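Long-range contacts in uncharacterized protein (Bacteroides ovatus, PDB 4IRT), which is of unknown function but, with its BNR repeat-like domain and beta-propeller architecture, is a putative neuraminidase: residues T63-N68 / G111-M116; Y36-D41 / N74-M79; S340-T345 / W352-L357. One frame throughout, in Å; residues are numbered along the deposited sequence. Where two conformers were deposited one is given.

How the contacts relate
Three contacts sample the sheets of a molecule that belongs by family to the beta-propellers. Contacts 1 and 2 are neighbours, their centres about 12 Å apart, and their segments alternate along the chain: 36-41, 63-68, 74-79, 111-116. They touch where Gly67 CA packs on Tyr40 CE1 at 3.6 Å, and together they tie the sheet containing strand 34-40 to the one containing strands 76-80 and 99-101. Contact 3 comes later in sequence and lies within a single sheet, about 39 Å from contact 1 and 27 Å from contact 2, centre to centre. Contacts 1 and 2 thus join two successive sheets, at the surface and in the interior, consistent with blade-to-blade packing, whereas contact 3 is within-blade pairing.

Contact 1 (T63-N68 / G111-M116); sequences TQYQGN and GDKMPM. With EDO (1,2-ethanediol), chain J.
Tyr65 carries this surface contact, and its hydroxyl supplies the tight end. OH donates to Gly111 O at 2.7 Å, the carbonyl lying at the edge of the ring near its plane, and Tyr65 OH also comes within 3.2 Å of Asp112 CA. The ring is pressed from within its own segment as well: Gln64 CG, set between its backbone N and carbonyl carbon (chi1 65°), lies 3.4 Å above the centre of one face. Lys113, extended beyond CG, runs past the ring in the opposite sense, with CE 3.8 Å from Tyr65 CD1.

The rest is looser and bridged by water. One water accepts from Gln64 NE2 and donates to Asp112 OD1, with a weak bond to Tyr65 OH; NE2 also bonds to Leu110 O. A second water lies 3.0 Å from Lys113 NZ, from which it accepts, and donates to Gln66 O, while Asn98 OD1 takes another bond from NZ. Asp112 N donates a nearly straight hydrogen bond to O1 of a 1,2-ethanediol (2.8 Å, 174°), probably from the crystallisation liquor. The loop 111-116 follows strand 99-101, whose Cys100 touches Tyr65; Phe90 of strand 86-90 meets the tyrosine ring, and the Tyr65 backbone hydrogen-bonds with that of Leu46 on strand 45-52.

Contact 2 (Y36-D41 / N74-M79); sequences YISYYD and NIISMM
Tyr40 and Ile76 meet ring face against methyl: Ile76 CD1 sits 3.5 Å from the ring centroid and only 7° off the normal, a CH-pi contact, while CG1 covers the same ring near CZ. The ring is held in this attitude by its far end, where OH donates to Asn74 O at 2.7 Å, approaching almost in line with the carbonyl, whose oxygen lies at the edge of the ring. That backbone oxygen is thereby satisfied inside a buried contact.

The two branches of Ile76 divide the work. CG1 lies beside the backbone N (chi1 -59°) and carries CD1 to Tyr40, whereas CG2 turns the other way to press on Ser38 OG at 3.3 Å. Ser38 also meets selenomethionine Met78, two residues beyond Ile76: its SE is 3.4 Å from Ser38 OG, and the bend at chi3 sends CE on to Tyr36 CB, 3.8 Å away.

Strands 36-40 and 76-79 run nearly antiparallel at 165°, but their axes approach no closer than 7.3 Å, and side chains join them across the gap. Arg24 spans them too, bonding to Ser38 O and Ile76 O. Such face-to-face packing of successive antiparallel sheets is typical of adjoining blades in a beta-propeller.

Contact 3 (S340-T345 / W352-L357); sequences SMAHAT and WTITDL
Ser340-Ala344 and Thr353-Asp356 form an antiparallel beta hairpin, the outer pair of a four-stranded sheet whose build matches a propeller blade. Backbone bonds set the register. Met341 and Thr355 make a hydrogen-bonded pair, each N donating to the other's O at 2.8 Å, and His343 and Thr353 repeat the pattern at 2.9 Å. CA-H...O contacts, such as Ala342 CA to Thr353 O, supplement them.

Apolar contacts fall on both faces. On one, Ala344 CB stands over the six-membered ring of Trp352, 3.4 Å from its centroid and 6° off the normal, a CH-pi contact. With CG beside the backbone N (chi1 -67°), the indole is swung back across the neighbouring strand, and Val326 and Ile295 add to its packing. Replacing Trp352 with an alanine removes the indole, which is likely to leave the Ala344 methyl without its CH-pi partner and a gap beside Val326 and Ile295. Further along this face Ala342 CB and Ile354 CD1 are packed unusually tightly, at 3.4 Å. On the other face, selenomethionine Met341 lies alongside Thr355, pointing the same way, while its CB rests against Leu357 CD2.

Polar side chains mark both ends. A water meets His343 ND1 on the face of Met341, and His343 NE2 bonds to Glu325. At the opposite end Arg335 forms a salt bridge with Asp356 OD1, which would probably help keep the carboxylate charged; that same oxygen accepts from Ser340 OG at 2.7 Å, met nearly along its C-O axis.

Contact 1 (T63-N68 / G111-M116)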
loop_
_atom_site.group_PDB
_atom_site.type_symbol
_atom_site.label_atom_id
_atom_site.label_comp_id
_atom_site.label_asym_id
_atom_site.label_seq_id
_atom_site.Cartn_x
_atom_site.Cartn_y
_atom_site.Cartn_z
ATOM N N THR A 63 -3.106 -19.564 11.887
ATOM C CA THR A 63 -4.548 -19.647 11.729
ATOM C C THR A 63 -4.914 -20.935 10.981
ATOM O O THR A 63 -4.042 -21.725 10.591
ATOM C CB THR A 63 -5.117 -18.442 10.952
ATOM O OG1 THR A 63 -4.745 -18.542 9.558
ATOM C CG2 THR A 63 -4.591 -17.108 11.515
ATOM N N GLN A 64 -6.205 -21.089 10.752
ATOM C CA GLN A 64 -6.752 -22.252 10.089
ATOM C C GLN A 64 -6.718 -22.082 8.569
ATOM O O GLN A 64 -7.164 -22.974 7.843
ATOM C CB GLN A 64 -8.198 -22.480 10.557
ATOM C CG GLN A 64 -9.188 -21.362 10.168
ATOM C CD GLN A 64 -9.390 -20.344 11.270
ATOM O OE1 GLN A 64 -8.413 -19.834 11.827
ATOM N NE2 GLN A 64 -10.650 -20.002 11.561
ATOM N N TYR A 65 -6.208 -20.947 8.092
ATOM C CA TYR A 65 -6.250 -20.611 6.675
ATOM C C TYR A 65 -4.893 -20.674 5.996
ATOM O O TYR A 65 -3.867 -20.389 6.598
ATOM C CB TYR A 65 -6.838 -19.212 6.485
ATOM C CG TYR A 65 -8.238 -19.119 7.052
ATOM C CD1 TYR A 65 -9.266 -19.925 6.549
ATOM C CD2 TYR A 65 -8.539 -18.251 8.093
ATOM C CE1 TYR A 65 -10.553 -19.858 7.060
ATOM C CE2 TYR A 65 -9.831 -18.173 8.605
ATOM C CZ TYR A 65 -10.824 -18.982 8.088
ATOM O OH TYR A 65 -12.114 -18.942 8.585
ATOM N N GLN A 66 -4.943 -21.064 4.728
ATOM C CA GLN A 66 -3.802 -21.066 3.841
ATOM C C GLN A 66 -4.036 -20.130 2.689
ATOM O O GLN A 66 -5.181 -19.817 2.366
ATOM C CB GLN A 66 -3.581 -22.450 3.278
ATOM C CG GLN A 66 -2.994 -23.418 4.262
ATOM C CD GLN A 66 -2.841 -24.789 3.647
ATOM O OE1 GLN A 66 -3.811 -25.459 3.456
ATOM N NE2 GLN A 66 -1.608 -25.207 3.359
ATOM N N GLY A 67 -2.946 -19.680 2.067
ATOM C CA GLY A 67 -3.035 -18.969 0.799
ATOM C C GLY A 67 -2.188 -19.586 -0.314
ATOM O O GLY A 67 -1.236 -20.358 -0.067
ATOM N N ASN A 68 -2.535 -19.262 -1.549
ATOM C CA ASN A 68 -1.738 -19.674 -2.713
ATOM C C ASN A 68 -0.488 -18.809 -2.836
ATOM O O ASN A 68 -0.414 -17.939 -3.669
ATOM C CB ASN A 68 -2.567 -19.594 -3.981
ATOM C CG ASN A 68 -1.819 -20.097 -5.184
ATOM O OD1 ASN A 68 -0.867 -20.879 -5.052
ATOM N ND2 ASN A 68 -2.242 -19.668 -6.369
ATOM N N GLY A 111 -12.589 -16.210 13.210
ATOM C CA GLY A 111 -13.759 -17.016 12.874
ATOM C C GLY A 111 -13.745 -17.497 11.427
ATOM O O GLY A 111 -12.716 -17.471 10.740
ATOM N N ASP A 112 -14.918 -17.906 10.959
ATOM C CA ASP A 112 -15.084 -18.363 9.594
ATOM C C ASP A 112 -14.999 -17.182 8.618
ATOM O O ASP A 112 -15.222 -16.017 8.985
ATOM C CB ASP A 112 -16.443 -19.053 9.405
ATOM C CG ASP A 112 -16.648 -20.258 10.310
ATOM O OD1 ASP A 112 -15.699 -20.813 10.876
ATOM O OD2 ASP A 112 -17.801 -20.673 10.423
ATOM N N LYS A 113 -14.698 -17.514 7.366
ATOM C CA LYS A 113 -14.810 -16.563 6.252
ATOM C C LYS A 113 -16.248 -16.051 6.163
ATOM O O LYS A 113 -17.197 -16.833 6.328
ATOM C CB LYS A 113 -14.375 -17.238 4.943
ATOM C CG LYS A 113 -12.879 -17.531 4.861
ATOM C CD LYS A 113 -12.478 -18.206 3.569
ATOM C CE LYS A 113 -10.963 -18.441 3.533
ATOM N NZ LYS A 113 -10.516 -19.208 2.319
HETATM N N MSE A 114 -16.395 -14.741 5.948
HETATM C CA MSE A 114 -17.672 -14.051 5.902
HETATM C C MSE A 114 -17.765 -13.138 4.695
HETATM O O MSE A 114 -16.755 -12.671 4.185
HETATM C CB MSE A 114 -17.832 -13.101 7.091
HETATM C CG MSE A 114 -17.815 -13.850 8.402
HETATM SE SE MSE A 114 -17.882 -12.534 9.871
HETATM C CE MSE A 114 -16.132 -11.749 9.699
ATOM N N PRO A 115 -18.993 -12.864 4.233
ATOM C CA PRO A 115 -19.196 -11.811 3.261
ATOM C C PRO A 115 -19.077 -10.444 3.904
ATOM O O PRO A 115 -19.056 -10.337 5.142
ATOM C CB PRO A 115 -20.631 -12.051 2.774
ATOM C CG PRO A 115 -21.333 -12.672 3.935
ATOM C CD PRO A 115 -20.274 -13.455 4.687
HETATM N N MSE A 116 -18.971 -9.406 3.076
HETATM C CA MSE A 116 -19.084 -8.044 3.546
HETATM C C MSE A 116 -20.494 -7.602 3.250
HETATM O O MSE A 116 -21.333 -7.562 4.166
HETATM C CB MSE A 116 -18.003 -7.165 2.918
HETATM C CG MSE A 116 -16.633 -7.454 3.564
HETATM SE SE MSE A 116 -15.287 -6.406 2.588
HETATM C CE MSE A 116 -13.830 -6.716 3.860
HETATM C C1 EDO J . -17.430 -16.357 12.273
HETATM O O1 EDO J . -17.149 -17.707 12.672
HETATM C C2 EDO J . -18.679 -16.307 11.425
HETATM O O2 EDO J . -19.793 -16.148 12.295
HETATM O O HOH W 1 -13.028 -21.462 10.653
HETATM O O HOH W 2 -7.675 -19.032 1.519
#

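Contact 2 (Y36-D41 / N74-M79)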
loop_
_atom_site.group_PDB
_atom_site.type_symbol
_atom_site.label_atom_id
_atom_site.label_comp_id
_atom_site.label_asym_id
_atom_site.label_seq_id
_atom_site.Cartn_x
_atom_site.Cartn_y
_atom_site.Cartn_z
ATOM N N TYR A 36 0.467 -5.403 15.581
ATOM C CA TYR A 36 -0.014 -6.608 14.952
ATOM C C TYR A 36 0.661 -6.776 13.617
ATOM O O TYR A 36 0.950 -5.790 12.930
ATOM C CB TYR A 36 -1.524 -6.520 14.710
ATOM C CG TYR A 36 -2.339 -6.477 15.970
ATOM C CD1 TYR A 36 -2.555 -5.271 16.658
ATOM C CD2 TYR A 36 -2.906 -7.641 16.484
ATOM C CE1 TYR A 36 -3.279 -5.243 17.837
ATOM C CE2 TYR A 36 -3.659 -7.611 17.636
ATOM C CZ TYR A 36 -3.849 -6.420 18.302
ATOM O OH TYR A 36 -4.588 -6.423 19.465
ATOM N N ILE A 37 0.882 -8.035 13.240
ATOM C CA ILE A 37 1.555 -8.357 11.997
ATOM C C ILE A 37 0.869 -9.566 11.385
ATOM O O ILE A 37 0.191 -10.339 12.088
ATOM C CB ILE A 37 3.064 -8.641 12.253
ATOM C CG1 ILE A 37 3.874 -8.568 10.949
ATOM C CG2 ILE A 37 3.261 -9.967 12.978
ATOM C CD1 ILE A 37 5.370 -8.618 11.209
ATOM N N SER A 38 1.028 -9.740 10.081
ATOM C CA SER A 38 0.470 -10.904 9.408
ATOM C C SER A 38 1.394 -11.290 8.270
ATOM O O SER A 38 1.997 -10.425 7.643
ATOM C CB SER A 38 -0.960 -10.620 8.858
ATOM O OG SER A 38 -0.999 -9.529 7.954
ATOM N N TYR A 39 1.468 -12.588 8.021
ATOM C CA TYR A 39 2.276 -13.136 6.945
ATOM C C TYR A 39 1.896 -14.560 6.696
ATOM O O TYR A 39 1.148 -15.168 7.494
ATOM C CB TYR A 39 3.753 -13.066 7.271
ATOM C CG TYR A 39 4.166 -13.766 8.528
ATOM C CD1 TYR A 39 4.161 -13.096 9.747
ATOM C CD2 TYR A 39 4.641 -15.084 8.496
ATOM C CE1 TYR A 39 4.591 -13.721 10.914
ATOM C CE2 TYR A 39 5.073 -15.711 9.659
ATOM C CZ TYR A 39 5.012 -15.013 10.861
ATOM O OH TYR A 39 5.456 -15.616 12.007
ATOM N N TYR A 40 2.376 -15.096 5.562
ATOM C CA TYR A 40 2.287 -16.522 5.312
ATOM C C TYR A 40 3.564 -17.228 5.759
ATOM O O TYR A 40 4.674 -16.787 5.424
ATOM C CB TYR A 40 2.098 -16.786 3.839
ATOM C CG TYR A 40 0.809 -16.301 3.207
ATOM C CD1 TYR A 40 -0.395 -16.920 3.487
ATOM C CD2 TYR A 40 0.816 -15.277 2.255
ATOM C CE1 TYR A 40 -1.571 -16.481 2.908
ATOM C CE2 TYR A 40 -0.351 -14.832 1.652
ATOM C CZ TYR A 40 -1.552 -15.469 1.958
ATOM O OH TYR A 40 -2.743 -15.073 1.372
ATOM N N ASP A 41 3.399 -18.328 6.471
ATOM C CA ASP A 41 4.515 -19.177 6.834
ATOM C C ASP A 41 4.957 -20.051 5.658
ATOM O O ASP A 41 4.369 -20.019 4.585
ATOM C CB ASP A 41 4.225 -19.944 8.134
ATOM C CG ASP A 41 3.304 -21.137 7.963
ATOM O OD1 ASP A 41 2.995 -21.580 6.831
ATOM O OD2 ASP A 41 2.875 -21.670 9.027
ATOM N N ASN A 74 -1.434 -12.722 -4.241
ATOM C CA ASN A 74 -2.408 -13.250 -3.291
ATOM C C ASN A 74 -2.141 -12.826 -1.815
ATOM O O ASN A 74 -2.169 -13.636 -0.873
ATOM C CB ASN A 74 -2.480 -14.767 -3.421
ATOM C CG ASN A 74 -3.164 -15.223 -4.698
ATOM O OD1 ASN A 74 -2.874 -14.719 -5.798
ATOM N ND2 ASN A 74 -4.059 -16.195 -4.568
ATOM N N ILE A 75 -1.905 -11.527 -1.652
ATOM C CA ILE A 75 -1.451 -10.961 -0.381
ATOM C C ILE A 75 -2.491 -10.960 0.736
ATOM O O ILE A 75 -3.691 -11.150 0.502
ATOM C CB ILE A 75 -0.938 -9.525 -0.593
ATOM C CG1 ILE A 75 -2.074 -8.614 -1.104
ATOM C CG2 ILE A 75 0.222 -9.548 -1.568
ATOM C CD1 ILE A 75 -2.641 -7.732 -0.040
ATOM N N ILE A 76 -2.001 -10.703 1.932
ATOM C CA ILE A 76 -2.799 -10.500 3.131
ATOM C C ILE A 76 -2.780 -8.996 3.457
ATOM O O ILE A 76 -1.695 -8.376 3.595
ATOM C CB ILE A 76 -2.161 -11.206 4.341
ATOM C CG1 ILE A 76 -2.002 -12.714 4.120
ATOM C CG2 ILE A 76 -2.961 -10.921 5.626
ATOM C CD1 ILE A 76 -0.795 -13.283 4.858
ATOM N N SER A 77 -3.959 -8.423 3.635
ATOM C CA SER A 77 -4.101 -7.098 4.221
ATOM C C SER A 77 -4.925 -7.192 5.506
ATOM O O SER A 77 -5.985 -7.855 5.544
ATOM C CB SER A 77 -4.817 -6.149 3.249
ATOM O OG SER A 77 -3.986 -5.705 2.182
HETATM N N MSE A 78 -4.460 -6.489 6.538
HETATM C CA MSE A 78 -5.117 -6.445 7.843
HETATM C C MSE A 78 -5.308 -5.032 8.349
HETATM O O MSE A 78 -4.691 -4.063 7.848
HETATM C CB MSE A 78 -4.307 -7.256 8.851
HETATM C CG MSE A 78 -3.214 -6.447 9.503
HETATM SE SE MSE A 78 -1.859 -7.431 10.517
HETATM C CE MSE A 78 -3.005 -8.381 11.707
HETATM N N MSE A 79 -6.173 -4.899 9.360
HETATM C CA MSE A 79 -6.444 -3.617 10.015
HETATM C C MSE A 79 -7.173 -3.874 11.304
HETATM O O MSE A 79 -7.807 -4.908 11.458
HETATM C CB MSE A 79 -7.319 -2.744 9.106
HETATM C CG MSE A 79 -7.638 -1.337 9.609
HETATM SE SE MSE A 79 -6.074 -0.268 10.083
HETATM C CE MSE A 79 -5.020 -0.455 8.477
#

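Contact 3 (S340-T345 / W352-L357)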
loop_
_atom_site.group_PDB
_atom_site.type_symbol
_atom_site.label_atom_id
_atom_site.label_comp_id
_atom_site.label_asym_id
_atom_site.label_seq_id
_atom_site.Cartn_x
_atom_site.Cartn_y
_atom_site.Cartn_z
ATOM N N SER A 340 16.537 0.705 1.683
ATOM C CA SER A 340 17.185 2.011 1.629
ATOM C C SER A 340 16.206 3.110 1.962
ATOM O O SER A 340 14.981 2.903 1.872
ATOM C CB SER A 340 17.819 2.234 0.263
ATOM O OG SER A 340 18.841 1.273 -0.039
HETATM N N MSE A 341 16.741 4.272 2.366
HETATM C CA MSE A 341 15.931 5.435 2.697
HETATM C C MSE A 341 16.530 6.679 2.110
HETATM O O MSE A 341 17.742 6.884 2.173
HETATM C CB MSE A 341 15.757 5.631 4.206
HETATM C CG MSE A 341 14.938 6.871 4.577
HETATM SE SE MSE A 341 14.535 6.723 6.519
HETATM C CE MSE A 341 16.206 7.570 6.929
ATOM N N ALA A 342 15.675 7.531 1.552
ATOM C CA ALA A 342 16.056 8.871 1.161
ATOM C C ALA A 342 15.290 9.881 2.016
ATOM O O ALA A 342 14.105 9.692 2.306
ATOM C CB ALA A 342 15.797 9.095 -0.325
ATOM N N HIS A 343 15.993 10.919 2.452
ATOM C CA HIS A 343 15.479 11.879 3.392
ATOM C C HIS A 343 15.638 13.291 2.848
ATOM O O HIS A 343 16.707 13.635 2.325
ATOM C CB HIS A 343 16.244 11.800 4.712
ATOM C CG HIS A 343 15.804 12.824 5.695
ATOM N ND1 HIS A 343 16.610 13.859 6.104
ATOM C CD2 HIS A 343 14.615 13.010 6.313
ATOM C CE1 HIS A 343 15.949 14.627 6.954
ATOM N NE2 HIS A 343 14.735 14.130 7.097
ATOM N N ALA A 344 14.577 14.092 2.939
ATOM C CA ALA A 344 14.634 15.537 2.602
ATOM C C ALA A 344 14.091 16.297 3.797
ATOM O O ALA A 344 12.982 16.027 4.247
ATOM C CB ALA A 344 13.762 15.841 1.383
ATOM N N THR A 345 14.849 17.250 4.313
ATOM C CA THR A 345 14.337 18.094 5.385
ATOM C C THR A 345 13.118 18.914 4.923
ATOM O O THR A 345 12.157 19.123 5.680
ATOM C CB THR A 345 15.451 19.021 5.879
ATOM O OG1 THR A 345 16.472 18.202 6.442
ATOM C CG2 THR A 345 14.953 19.973 6.950
ATOM N N TRP A 352 18.275 15.167 -1.392
ATOM C CA TRP A 352 17.810 13.932 -0.776
ATOM C C TRP A 352 19.033 13.135 -0.356
ATOM O O TRP A 352 19.845 12.794 -1.210
ATOM C CB TRP A 352 16.987 13.163 -1.809
ATOM C CG TRP A 352 15.712 13.867 -2.156
ATOM C CD1 TRP A 352 15.545 14.832 -3.096
ATOM C CD2 TRP A 352 14.419 13.659 -1.557
ATOM N NE1 TRP A 352 14.240 15.266 -3.097
ATOM C CE2 TRP A 352 13.523 14.539 -2.184
ATOM C CE3 TRP A 352 13.944 12.819 -0.544
ATOM C CZ2 TRP A 352 12.177 14.622 -1.829
ATOM C CZ3 TRP A 352 12.618 12.882 -0.201
ATOM C CH2 TRP A 352 11.737 13.779 -0.844
ATOM N N THR A 353 19.193 12.866 0.943
ATOM C CA THR A 353 20.311 12.072 1.439
ATOM C C THR A 353 19.891 10.598 1.538
ATOM O O THR A 353 18.796 10.290 2.033
ATOM C CB THR A 353 20.807 12.590 2.791
ATOM O OG1 THR A 353 19.801 12.388 3.779
ATOM C CG2 THR A 353 21.157 14.071 2.708
ATOM N N ILE A 354 20.744 9.709 1.042
ATOM C CA ILE A 354 20.411 8.294 0.950
ATOM C C ILE A 354 21.209 7.537 1.963
ATOM O O ILE A 354 22.404 7.745 2.091
ATOM C CB ILE A 354 20.764 7.684 -0.417
ATOM C CG1 ILE A 354 20.382 8.621 -1.543
ATOM C CG2 ILE A 354 20.107 6.315 -0.579
ATOM C CD1 ILE A 354 18.921 8.941 -1.557
ATOM N N THR A 355 20.531 6.627 2.649
ATOM C CA THR A 355 21.186 5.708 3.557
ATOM C C THR A 355 20.586 4.310 3.348
ATOM O O THR A 355 19.497 4.165 2.786
ATOM C CB THR A 355 21.009 6.117 5.023
ATOM O OG1 THR A 355 19.616 6.252 5.343
ATOM C CG2 THR A 355 21.747 7.433 5.351
ATOM N N ASP A 356 21.314 3.297 3.798
ATOM C CA ASP A 356 20.802 1.940 3.784
ATOM C C ASP A 356 20.388 1.580 5.193
ATOM O O ASP A 356 21.143 1.821 6.136
ATOM C CB ASP A 356 21.889 0.975 3.275
ATOM C CG ASP A 356 22.250 1.218 1.816
ATOM O OD1 ASP A 356 21.349 1.538 0.994
ATOM O OD2 ASP A 356 23.458 1.129 1.474
ATOM N N LEU A 357 19.211 0.996 5.329
ATOM C CA LEU A 357 18.678 0.611 6.632
ATOM C C LEU A 357 19.029 -0.842 6.996
ATOM O O LEU A 357 18.974 -1.191 8.166
ATOM C CB LEU A 357 17.170 0.821 6.692
ATOM C CG LEU A 357 16.646 2.189 6.286
ATOM C CD1 LEU A 357 15.154 2.293 6.495
ATOM C CD2 LEU A 357 17.349 3.291 7.044
HETATM O O HOH W 3 18.704 15.029 4.808
#